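Local coordinates for protein PHOX (PDB 4A9V) that catalyses the hydrolysis of phosphate monoesters as an alkaline phosphatase, using a complex iron-calcium cofactor held in a beta-propeller, at residues F560-H563 and P569-S572; I36-P41 and P47-S52; Q207-A212 and Y216-A221. All blocks are in the same frame, centred on the assembly; numbering follows the deposited sequence. Where two conformers were deposited one is given.

How the contacts relate
From the N terminus, contact 2 comes first: it closes the short loop 42-46 just after strand 30-37. Contact 3 follows, bringing together the two ends of helix 211-216, and contact 1 closes the loop 564-568 on the way from strand 544-550 to strand 572-578. The three lie in series; none nests in or crosses another. Contacts 1 and 2 nevertheless touch in space, because strands 30-37 and 572-578 are antiparallel neighbours in one four-stranded sheet; Arg570 and Ser572 reach Trp38, Ser37 and Phe49. They thus tie the first strand to the last, while contact 3 stands apart, its centre about 36 Å from that of contact 2 and about 37 Å from that of contact 1.

Contact 1 of 3, residues F560-H563 and P569-S572; sequences FPEH and PRSS
Phe560, Pro561 and Glu562 meet Pro569, Arg570 and Ser572 in a contact that combines one backbone hydrogen bond, one salt bridge and proline packing. It draws together the long loop between strands 544-550 and 572-578 and reaches the first residue of the latter, Ser572. The carbonyl of Phe560 is the polar centre: Arg570 N donates to Phe560 O at 2.9 Å, in the carbonyl plane, and Pro569 CA adds a CH...O contact to the same oxygen at 3.0 Å. A cis peptide bond follows Phe560. It folds the proline back, laying Pro561 CB over the centre of the Phe560 ring, 3.7 Å above its plane, while the other edge of the proline faces the second segment. There Pro561 CD lies 3.5 Å from Arg570 O, and Pro561 CG 3.6 Å from Ser572 OG. That hydroxyl donates to Arg570 O at 2.9 Å from above the carbonyl plane and is also hydrogen-bonded to Ser37 OG of strand 30-37, so polar partners hold it against the proline. Further out, Arg570 NH1 and Glu562 OE1 form a salt bridge with a nearly straight N-H...O hydrogen bond (3.0 Å, 168° at the hydrogen). The carboxylate oxygen sits at the guanidinium edge, yet is itself met from above the carboxylate plane, the two planes being 59° apart. A bend in the arginine chain at chi3 (69°) turns the guanidinium so that NH1 serves Glu562 while NH2 bonds Trp38 O, and the group also makes a cation-pi contact with Phe49. One arginine thereby joins this loop to the chain just beyond strand 30-37. Such stitching of the last strands to an N-terminal outer strand is characteristic of the "velcro" closure of a beta-propeller, in which both termini build one blade.

Contact 2 of 3, residues I36-P41 and P47-S52; sequences ISWGQP and PAFDPS
The ring of Phe49 stands with its edge against the face of the Trp38 indole, a T-shaped stack with planes 70° apart and 5.1 Å between the Phe49 ring centroid and that of the six-membered ring of Trp38. Phe49 CZ comes to 3.9 Å from Trp38 CZ3, CE1 close beside it. Both side chains run anti to their backbone nitrogens (chi1 166° for Trp38, 177° for Phe49), which sends the two rings toward each other to cross at about a right angle. Beside the stack, Phe49 CD1 packs 3.6 Å from Gly39 CA, where any CB would clash with the ring. At the other end Pro41 packs on Pro47, its CB 3.2 Å from Pro47 O, an oxygen that also accepts from Gln63 NE2. No hydrogen bond joins the two segments directly, so the contact rests on van der Waals packing of rings against each other and against the backbone. In the second shell, Gln60 OE1 takes the indole N-H of Trp38 and helps to set the rotation of the indole. An alanine in place of Trp38 removes the face under the Phe49 edge, and the Phe49 ring would probably be freer to turn, with Gln60 left without its indole donor. Setting the backbone course is a type II beta turn from Ser37 to Gln40, closed by Gln40 N to Ser37 O (3.1 Å), with Gly39 at positive phi in its third position, where the chain leaves the outer strand of a propeller blade.

Contact 3 of 3, residues Q207-A212 and Y216-A221; sequences QQFDPA and YGVSAA
Phe209 and Val218 pack across the two flanks of helix 211-216, a short helix with an N-cap at Asp210 and a Schellman motif at Gly217; the chain enters and leaves it in nearly opposite directions, 176° apart end to end. The two side chains cross at about a right angle. Val218 CG1 points onto one face of the Phe209 ring in a CH-pi contact, 3.7 Å from its centroid and 16° off the normal, leaning toward CD1 and CE1. What brings this methyl of the valine there is the torsion (chi1 69°), which sets CG1 between the backbone N and the carbonyl carbon. In one of its two conformers, Gln207 lays its CG over the opposite face of the ring. At the rim, Phe209 CE2 meets Ala220 N, 3.6 Å away and near the ring plane. Past the ring, Gln207 CB and Ala220 CB touch loosely at 4.3 Å.

Both helix ends are marked by capping. Asp210 OD1 accepts from Gln213 N in the first turn, and Gly217 takes up positive phi where the chain turns out of the last. Tyr216 directs its ring away from Phe209; its hydroxyl bonds Arg269 O and Arg372 N, joining the helix to the loop carrying Arg269 and to helix 371-377. The contact lies away from the metal cofactor, its centre about 24 Å from the centre of the chain. Ala212 O closes the helical turn, receiving Tyr216 N at 3.3 Å while Tyr216 CD1 brings its ring edge to 3.2 Å from the same oxygen.

Contact 1 of 3, residues F560-H563 and P569-S572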
ATOM      1  N   PHE A 560      13.825  -7.679  16.895  1.00  9.34           N
ATOM      2  CA  PHE A 560      13.831  -6.243  16.607  1.00  9.05           C
ATOM      3  C   PHE A 560      12.499  -5.613  17.028  1.00  8.82           C
ATOM      4  O   PHE A 560      11.443  -6.179  16.741  1.00  9.09           O
ATOM      5  CB  PHE A 560      14.035  -6.063  15.099  1.00  9.18           C
ATOM      6  CG  PHE A 560      14.064  -4.637  14.650  1.00  9.49           C
ATOM      7  CD1 PHE A 560      12.895  -3.974  14.321  1.00 10.31           C
ATOM      8  CD2 PHE A 560      15.264  -3.964  14.539  1.00 10.81           C
ATOM      9  CE1 PHE A 560      12.927  -2.657  13.901  1.00 11.25           C
ATOM     10  CE2 PHE A 560      15.303  -2.641  14.144  1.00 12.22           C
ATOM     11  CZ  PHE A 560      14.135  -1.998  13.794  1.00 12.40           C
ATOM     12  N   PRO A 561      12.527  -4.396  17.611  1.00  8.48           N
ATOM     13  CA  PRO A 561      13.673  -3.527  17.826  1.00  8.73           C
ATOM     14  C   PRO A 561      14.307  -3.623  19.213  1.00  9.38           C
ATOM     15  O   PRO A 561      15.369  -3.047  19.425  1.00 11.64           O
ATOM     16  CB  PRO A 561      13.080  -2.130  17.637  1.00  9.45           C
ATOM     17  CG  PRO A 561      11.684  -2.263  18.137  1.00 10.13           C
ATOM     18  CD  PRO A 561      11.256  -3.655  17.752  1.00  9.34           C
ATOM     19  N   GLU A 562      13.607  -4.199  20.186  1.00 10.10           N
ATOM     20  CA  GLU A 562      14.054  -4.097  21.578  1.00 11.20           C
ATOM     21  C   GLU A 562      15.209  -5.050  21.898  1.00 11.56           C
ATOM     22  O   GLU A 562      15.968  -4.812  22.840  1.00 12.86           O
ATOM     23  CB  GLU A 562      12.891  -4.326  22.542  1.00 12.04           C
ATOM     24  CG  GLU A 562      11.818  -3.251  22.473  1.00 13.59           C
ATOM     25  CD  GLU A 562      10.554  -3.649  23.211  1.00 15.58           C
ATOM     26  OE1 GLU A 562       9.709  -4.353  22.620  1.00 14.76           O
ATOM     27  OE2 GLU A 562      10.403  -3.254  24.386  1.00 31.00           O
ATOM     28  N   HIS A 563      15.285  -6.156  21.166  1.00 10.14           N
ATOM     29  CA  HIS A 563      16.328  -7.163  21.369  1.00 11.01           C
ATOM     30  C   HIS A 563      16.451  -7.577  22.811  1.00 10.84           C
ATOM     31  O   HIS A 563      17.555  -7.775  23.332  1.00 13.07           O
ATOM     32  CB  HIS A 563      17.662  -6.670  20.835  1.00 12.16           C
ATOM     33  CG  HIS A 563      17.655  -6.409  19.354  1.00 11.17           C
ATOM     34  ND1 HIS A 563      17.199  -7.312  18.462  1.00 12.09           N
ATOM     35  CD2 HIS A 563      17.967  -5.266  18.631  1.00 12.01           C
ATOM     36  CE1 HIS A 563      17.310  -6.807  17.223  1.00 12.59           C
ATOM     37  NE2 HIS A 563      17.760  -5.549  17.326  1.00 13.80           N
ATOM     38  N   PRO A 569       9.563  -9.669  18.513  1.00  8.56           N
ATOM     39  CA  PRO A 569       9.750  -8.581  17.555  1.00  8.51           C
ATOM     40  C   PRO A 569       8.459  -7.805  17.323  1.00  8.34           C
ATOM     41  O   PRO A 569       7.370  -8.359  17.456  1.00  8.76           O
ATOM     42  CB  PRO A 569      10.176  -9.313  16.283  1.00  9.28           C
ATOM     43  CG  PRO A 569       9.481 -10.630  16.380  1.00  9.07           C
ATOM     44  CD  PRO A 569       9.424 -10.976  17.845  1.00  9.18           C
ATOM     45  N   ARG A 570       8.591  -6.509  17.060  1.00  7.94           N
ATOM     46  CA  ARG A 570       7.433  -5.632  16.893  1.00  7.93           C
ATOM     47  C   ARG A 570       7.618  -4.757  15.660  1.00  7.00           C
ATOM     48  O   ARG A 570       8.589  -4.012  15.563  1.00  7.67           O
ATOM     49  CB  ARG A 570       7.248  -4.744  18.125  1.00  7.77           C
ATOM     50  CG  ARG A 570       7.008  -5.527  19.406  1.00  8.74           C
ATOM     51  CD  ARG A 570       7.223  -4.667  20.637  1.00 10.03           C
ATOM     52  NE  ARG A 570       6.193  -3.643  20.777  1.00  8.83           N
ATOM     53  CZ  ARG A 570       6.192  -2.730  21.737  1.00  9.35           C
ATOM     54  NH1 ARG A 570       7.213  -2.666  22.584  1.00 10.59           N
ATOM     55  NH2 ARG A 570       5.193  -1.865  21.830  1.00  9.41           N
ATOM     56  N   SER A 571       6.642  -4.794  14.756  1.00  7.11           N
ATOM     57  CA  SER A 571       6.586  -3.844  13.649  1.00  6.85           C
ATOM     58  C   SER A 571       6.698  -2.436  14.201  1.00  6.62           C
ATOM     59  O   SER A 571       6.081  -2.106  15.221  1.00  6.94           O
ATOM     60  CB  SER A 571       5.266  -3.986  12.890  1.00  6.73           C
ATOM     61  OG  SER A 571       5.177  -5.234  12.229  1.00  7.73           O
ATOM     62  N   SER A 572       7.503  -1.618  13.535  1.00  6.47           N
ATOM     63  CA  SER A 572       7.814  -0.290  14.031  1.00  7.15           C
ATOM     64  C   SER A 572       7.899   0.707  12.896  1.00  6.72           C
ATOM     65  O   SER A 572       8.264   0.356  11.769  1.00  7.59           O
ATOM     66  CB  SER A 572       9.143  -0.302  14.783  1.00  7.64           C
ATOM     67  OG  SER A 572       9.108  -1.187  15.888  1.00  8.33           O
TER

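Contact 2 of 3, residues I36-P41 and P47-S52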
ATOM      1  N   ILE A  36       7.485   4.557  16.982  1.00  7.67           N
ATOM      2  CA  ILE A  36       6.369   3.869  17.624  1.00  7.03           C
ATOM      3  C   ILE A  36       6.350   2.429  17.122  1.00  7.09           C
ATOM      4  O   ILE A  36       6.818   2.153  16.016  1.00  7.57           O
ATOM      5  CB  ILE A  36       5.015   4.577  17.341  1.00  7.67           C
ATOM      6  CG1 ILE A  36       3.880   3.982  18.183  1.00  7.63           C
ATOM      7  CG2 ILE A  36       4.680   4.581  15.855  1.00  8.47           C
ATOM      8  CD1 ILE A  36       2.702   4.926  18.330  1.00  8.43           C
ATOM      9  N   SER A  37       5.890   1.514  17.969  1.00  6.89           N
ATOM     10  CA  SER A  37       5.802   0.097  17.631  1.00  7.29           C
ATOM     11  C   SER A  37       4.387  -0.429  17.877  1.00  7.48           C
ATOM     12  O   SER A  37       3.660   0.066  18.742  1.00  7.57           O
ATOM     13  CB  SER A  37       6.774  -0.727  18.484  1.00  8.07           C
ATOM     14  OG  SER A  37       8.122  -0.346  18.280  1.00  8.54           O
ATOM     15  N   TRP A  38       4.066  -1.520  17.191  1.00  6.88           N
ATOM     16  CA  TRP A  38       2.880  -2.314  17.478  1.00  7.02           C
ATOM     17  C   TRP A  38       2.683  -2.460  18.964  1.00  7.34           C
ATOM     18  O   TRP A  38       3.603  -2.856  19.687  1.00  7.60           O
ATOM     19  CB  TRP A  38       3.006  -3.687  16.827  1.00  7.00           C
ATOM     20  CG  TRP A  38       2.009  -4.675  17.332  1.00  7.23           C
ATOM     21  CD1 TRP A  38       0.632  -4.524  17.454  1.00  7.40           C
ATOM     22  CD2 TRP A  38       2.307  -5.980  17.894  1.00  7.50           C
ATOM     23  NE1 TRP A  38       0.077  -5.629  18.039  1.00  7.89           N
ATOM     24  CE2 TRP A  38       1.039  -6.540  18.326  1.00  8.06           C
ATOM     25  CE3 TRP A  38       3.461  -6.726  18.036  1.00  8.35           C
ATOM     26  CZ2 TRP A  38       0.960  -7.791  18.910  1.00  9.07           C
ATOM     27  CZ3 TRP A  38       3.377  -7.971  18.644  1.00  9.57           C
ATOM     28  CH2 TRP A  38       2.157  -8.491  19.076  1.00  9.45           C
ATOM     29  N   GLY A  39       1.485  -2.129  19.438  1.00  7.30           N
ATOM     30  CA  GLY A  39       1.117  -2.348  20.828  1.00  7.82           C
ATOM     31  C   GLY A  39       1.217  -1.122  21.721  1.00  7.42           C
ATOM     32  O   GLY A  39       0.740  -1.154  22.853  1.00  8.87           O
ATOM     33  N   GLN A  40       1.807  -0.036  21.226  1.00  7.76           N
ATOM     34  CA  GLN A  40       1.940   1.188  22.016  1.00  7.70           C
ATOM     35  C   GLN A  40       0.562   1.750  22.355  1.00  7.34           C
ATOM     36  O   GLN A  40      -0.195   2.091  21.453  1.00  7.97           O
ATOM     37  CB  GLN A  40       2.714   2.219  21.204  1.00  7.98           C
ATOM     38  CG  GLN A  40       2.796   3.593  21.843  1.00  9.09           C
ATOM     39  CD  GLN A  40       3.537   3.578  23.160  1.00  9.68           C
ATOM     40  OE1 GLN A  40       4.638   3.031  23.255  1.00 10.41           O
ATOM     41  NE2 GLN A  40       2.940   4.180  24.183  1.00 10.71           N
ATOM     42  N   PRO A  41       0.258   1.950  23.651  1.00  7.93           N
ATOM     43  CA  PRO A  41      -0.999   2.633  23.945  1.00  8.40           C
ATOM     44  C   PRO A  41      -1.006   4.060  23.410  1.00  8.01           C
ATOM     45  O   PRO A  41      -0.009   4.779  23.524  1.00  8.42           O
ATOM     46  CB  PRO A  41      -1.077   2.611  25.477  1.00  9.55           C
ATOM     47  CG  PRO A  41       0.323   2.370  25.932  1.00 10.05           C
ATOM     48  CD  PRO A  41       0.941   1.506  24.880  1.00  8.93           C
ATOM     49  N   PRO A  47      -3.364   1.079  28.197  1.00 10.93           N
ATOM     50  CA  PRO A  47      -2.784  -0.192  28.599  1.00 11.35           C
ATOM     51  C   PRO A  47      -1.414  -0.416  27.957  1.00 10.31           C
ATOM     52  O   PRO A  47      -1.272  -0.341  26.737  1.00 10.70           O
ATOM     53  CB  PRO A  47      -3.810  -1.220  28.104  1.00 12.19           C
ATOM     54  CG  PRO A  47      -4.534  -0.523  26.992  1.00 12.07           C
ATOM     55  CD  PRO A  47      -4.597   0.913  27.414  1.00 11.13           C
ATOM     56  N   ALA A  48      -0.432  -0.765  28.778  1.00 11.71           N
ATOM     57  CA  ALA A  48       0.905  -1.053  28.282  1.00 11.13           C
ATOM     58  C   ALA A  48       0.872  -2.273  27.374  1.00 11.00           C
ATOM     59  O   ALA A  48       0.131  -3.227  27.623  1.00 11.65           O
ATOM     60  CB  ALA A  48       1.858  -1.287  29.445  1.00 13.47           C
ATOM     61  N   PHE A  49       1.768  -2.280  26.391  1.00 10.58           N
ATOM     62  CA  PHE A  49       2.021  -3.474  25.605  1.00 10.80           C
ATOM     63  C   PHE A  49       2.411  -4.632  26.514  1.00 10.82           C
ATOM     64  O   PHE A  49       3.227  -4.477  27.422  1.00 13.34           O
ATOM     65  CB  PHE A  49       3.122  -3.215  24.581  1.00 11.15           C
ATOM     66  CG  PHE A  49       3.489  -4.425  23.765  1.00 10.43           C
ATOM     67  CD1 PHE A  49       2.589  -4.972  22.869  1.00 10.54           C
ATOM     68  CD2 PHE A  49       4.728  -5.026  23.910  1.00 11.23           C
ATOM     69  CE1 PHE A  49       2.924  -6.080  22.116  1.00 10.62           C
ATOM     70  CE2 PHE A  49       5.082  -6.115  23.132  1.00 12.58           C
ATOM     71  CZ  PHE A  49       4.176  -6.645  22.235  1.00 11.28           C
ATOM     72  N   ASP A  50       1.833  -5.794  26.240  1.00 11.21           N
ATOM     73  CA  ASP A  50       2.091  -7.002  27.011  1.00 12.45           C
ATOM     74  C   ASP A  50       2.802  -8.015  26.112  1.00 11.91           C
ATOM     75  O   ASP A  50       2.181  -8.633  25.247  1.00 11.86           O
ATOM     76  CB  ASP A  50       0.765  -7.567  27.523  1.00 12.65           C
ATOM     77  CG  ASP A  50       0.947  -8.786  28.400  1.00 13.22           C
ATOM     78  OD1 ASP A  50       2.077  -9.315  28.453  1.00 14.21           O
ATOM     79  OD2 ASP A  50      -0.061  -9.250  28.971  1.00 17.53           O
ATOM     80  N   PRO A  51       4.111  -8.205  26.320  1.00 12.21           N
ATOM     81  CA  PRO A  51       4.865  -9.084  25.428  1.00 12.49           C
ATOM     82  C   PRO A  51       4.492 -10.566  25.521  1.00 11.93           C
ATOM     83  O   PRO A  51       4.899 -11.354  24.672  1.00 13.35           O
ATOM     84  CB  PRO A  51       6.325  -8.871  25.855  1.00 16.14           C
ATOM     85  CG  PRO A  51       6.339  -7.629  26.678  1.00 28.96           C
ATOM     86  CD  PRO A  51       4.975  -7.498  27.279  1.00 15.17           C
ATOM     87  N   SER A  52       3.713 -10.939  26.530  1.00 11.56           N
ATOM     88  CA  SER A  52       3.308 -12.330  26.710  1.00 11.19           C
ATOM     89  C   SER A  52       2.195 -12.746  25.761  1.00 11.36           C
ATOM     90  O   SER A  52       1.819 -13.913  25.724  1.00 12.55           O
ATOM     91  CB  SER A  52       2.836 -12.563  28.142  1.00 13.37           C
ATOM     92  OG  SER A  52       1.594 -11.921  28.371  1.00 13.49           O
TER

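Contact 3 of 3, residues Q207-A212 and Y216-A221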
ATOM      1  N   GLN A 207     -18.831 -24.586  -0.414  1.00 13.57           N
ATOM      2  CA  GLN A 207     -19.489 -23.338  -0.794  0.50 10.94           C
ATOM      3  C   GLN A 207     -19.367 -23.087  -2.292  1.00 11.35           C
ATOM      4  O   GLN A 207     -18.245 -23.023  -2.803  1.00 14.27           O
ATOM      5  CB  GLN A 207     -18.828 -22.183  -0.035  0.50  8.75           C
ATOM      6  CG  GLN A 207     -19.478 -20.822  -0.236  0.50  8.60           C
ATOM      7  CD  GLN A 207     -20.922 -20.786   0.235  0.50  9.22           C
ATOM      8  OE1 GLN A 207     -21.208 -21.015   1.412  0.50 11.39           O
ATOM      9  NE2 GLN A 207     -21.832 -20.427  -0.665  0.50  9.19           N
ATOM     10  N   GLN A 208     -20.490 -22.813  -2.950  1.00 12.90           N
ATOM     11  CA  GLN A 208     -20.489 -22.305  -4.306  1.00 12.96           C
ATOM     12  C   GLN A 208     -20.179 -20.822  -4.304  1.00 14.42           C
ATOM     13  O   GLN A 208     -20.715 -20.062  -3.485  1.00 16.61           O
ATOM     14  CB  GLN A 208     -21.853 -22.507  -4.949  1.00 15.71           C
ATOM     15  CG  GLN A 208     -22.266 -23.953  -5.090  1.00 15.09           C
ATOM     16  CD  GLN A 208     -23.580 -24.076  -5.818  1.00 19.41           C
ATOM     17  OE1 GLN A 208     -24.512 -23.318  -5.533  1.00 25.23           O
ATOM     18  NE2 GLN A 208     -23.551 -24.775  -6.944  1.00 18.66           N
ATOM     19  N   PHE A 209     -19.286 -20.410  -5.196  1.00 12.56           N
ATOM     20  CA  PHE A 209     -19.012 -19.003  -5.411  1.00 11.82           C
ATOM     21  C   PHE A 209     -19.311 -18.639  -6.856  1.00 11.29           C
ATOM     22  O   PHE A 209     -19.136 -19.461  -7.754  1.00 13.29           O
ATOM     23  CB  PHE A 209     -17.550 -18.690  -5.077  1.00 11.47           C
ATOM     24  CG  PHE A 209     -17.218 -18.844  -3.615  1.00 12.03           C
ATOM     25  CD1 PHE A 209     -17.819 -18.032  -2.672  1.00 12.89           C
ATOM     26  CD2 PHE A 209     -16.323 -19.811  -3.186  1.00 13.61           C
ATOM     27  CE1 PHE A 209     -17.489 -18.132  -1.335  1.00 14.04           C
ATOM     28  CE2 PHE A 209     -15.978 -19.907  -1.847  1.00 15.08           C
ATOM     29  CZ  PHE A 209     -16.609 -19.107  -0.916  1.00 14.48           C
ATOM     30  N   ASP A 210     -19.896 -17.462  -7.053  1.00 11.77           N
ATOM     31  CA  ASP A 210     -20.272 -16.999  -8.376  1.00 11.48           C
ATOM     32  C   ASP A 210     -19.047 -16.408  -9.086  1.00 10.35           C
ATOM     33  O   ASP A 210     -17.959 -16.328  -8.511  1.00 11.00           O
ATOM     34  CB  ASP A 210     -21.428 -15.983  -8.282  1.00 12.52           C
ATOM     35  CG  ASP A 210     -21.031 -14.681  -7.593  1.00 13.18           C
ATOM     36  OD1 ASP A 210     -19.925 -14.180  -7.858  1.00 14.81           O
ATOM     37  OD2 ASP A 210     -21.906 -14.057  -6.951  1.00 17.70           O
ATOM     38  N   PRO A 211     -19.182 -16.097 -10.381  1.00 11.51           N
ATOM     39  CA  PRO A 211     -17.994 -15.714 -11.127  1.00 12.15           C
ATOM     40  C   PRO A 211     -17.293 -14.472 -10.572  1.00 10.25           C
ATOM     41  O   PRO A 211     -16.071 -14.390 -10.615  1.00 11.24           O
ATOM     42  CB  PRO A 211     -18.535 -15.474 -12.535  1.00 14.93           C
ATOM     43  CG  PRO A 211     -19.694 -16.411 -12.639  1.00 16.32           C
ATOM     44  CD  PRO A 211     -20.308 -16.444 -11.270  1.00 14.34           C
ATOM     45  N   ALA A 212     -18.049 -13.512 -10.052  1.00 11.55           N
ATOM     46  CA  ALA A 212     -17.438 -12.298  -9.519  1.00 11.17           C
ATOM     47  C   ALA A 212     -16.706 -12.594  -8.209  1.00 10.76           C
ATOM     48  O   ALA A 212     -15.634 -12.041  -7.945  1.00 11.96           O
ATOM     49  CB  ALA A 212     -18.485 -11.212  -9.311  1.00 14.04           C
ATOM     50  N   TYR A 216     -12.376 -12.390  -7.552  1.00  8.12           N
ATOM     51  CA  TYR A 216     -11.751 -11.691  -6.445  1.00  8.43           C
ATOM     52  C   TYR A 216     -11.040 -12.635  -5.475  1.00  8.59           C
ATOM     53  O   TYR A 216     -10.297 -12.178  -4.611  1.00 10.09           O
ATOM     54  CB  TYR A 216     -12.772 -10.799  -5.735  1.00  9.38           C
ATOM     55  CG  TYR A 216     -13.050  -9.506  -6.483  1.00  7.83           C
ATOM     56  CD1 TYR A 216     -13.764  -9.499  -7.675  1.00  8.35           C
ATOM     57  CD2 TYR A 216     -12.527  -8.306  -6.036  1.00  8.13           C
ATOM     58  CE1 TYR A 216     -13.965  -8.323  -8.380  1.00  8.23           C
ATOM     59  CE2 TYR A 216     -12.723  -7.126  -6.733  1.00  8.00           C
ATOM     60  CZ  TYR A 216     -13.448  -7.138  -7.905  1.00  7.97           C
ATOM     61  OH  TYR A 216     -13.645  -5.996  -8.645  1.00  7.70           O
ATOM     62  N   GLY A 217     -11.185 -13.943  -5.673  1.00  9.59           N
ATOM     63  CA  GLY A 217     -10.282 -14.908  -5.055  1.00 10.35           C
ATOM     64  C   GLY A 217     -10.709 -15.401  -3.681  1.00 10.43           C
ATOM     65  O   GLY A 217      -9.898 -15.964  -2.949  1.00 11.52           O
ATOM     66  N   VAL A 218     -11.987 -15.273  -3.352  1.00 10.12           N
ATOM     67  CA  VAL A 218     -12.486 -15.797  -2.081  1.00 10.04           C
ATOM     68  C   VAL A 218     -12.464 -17.323  -2.074  1.00 11.26           C
ATOM     69  O   VAL A 218     -12.604 -17.951  -3.121  1.00 12.84           O
ATOM     70  CB  VAL A 218     -13.902 -15.261  -1.774  1.00 11.21           C
ATOM     71  CG1 VAL A 218     -14.923 -15.833  -2.739  1.00 12.32           C
ATOM     72  CG2 VAL A 218     -14.292 -15.510  -0.329  1.00 12.96           C
ATOM     73  N   SER A 219     -12.237 -17.908  -0.896  1.00 10.53           N
ATOM     74  CA  SER A 219     -12.290 -19.350  -0.708  1.00 11.22           C
ATOM     75  C   SER A 219     -13.073 -19.661   0.557  1.00 10.09           C
ATOM     76  O   SER A 219     -13.175 -18.831   1.455  1.00 11.89           O
ATOM     77  CB  SER A 219     -10.879 -19.928  -0.578  1.00 14.05           C
ATOM     78  OG  SER A 219     -10.310 -19.581   0.675  1.00 15.57           O
ATOM     79  N   ALA A 220     -13.532 -20.900   0.673  1.00 10.54           N
ATOM     80  CA  ALA A 220     -14.232 -21.339   1.871  1.00 10.40           C
ATOM     81  C   ALA A 220     -13.303 -21.437   3.074  1.00 10.35           C
ATOM     82  O   ALA A 220     -13.731 -21.242   4.210  1.00 11.89           O
ATOM     83  CB  ALA A 220     -14.910 -22.676   1.622  1.00 11.21           C
ATOM     84  N   ALA A 221     -12.036 -21.746   2.826  1.00 11.22           N
ATOM     85  CA  ALA A 221     -11.082 -21.962   3.909  1.00 11.51           C
ATOM     86  C   ALA A 221     -10.581 -20.658   4.535  1.00 10.79           C
ATOM     87  O   ALA A 221     -10.099 -20.677   5.667  1.00 11.86           O
ATOM     88  CB  ALA A 221      -9.906 -22.791   3.421  1.00 13.53           C
TER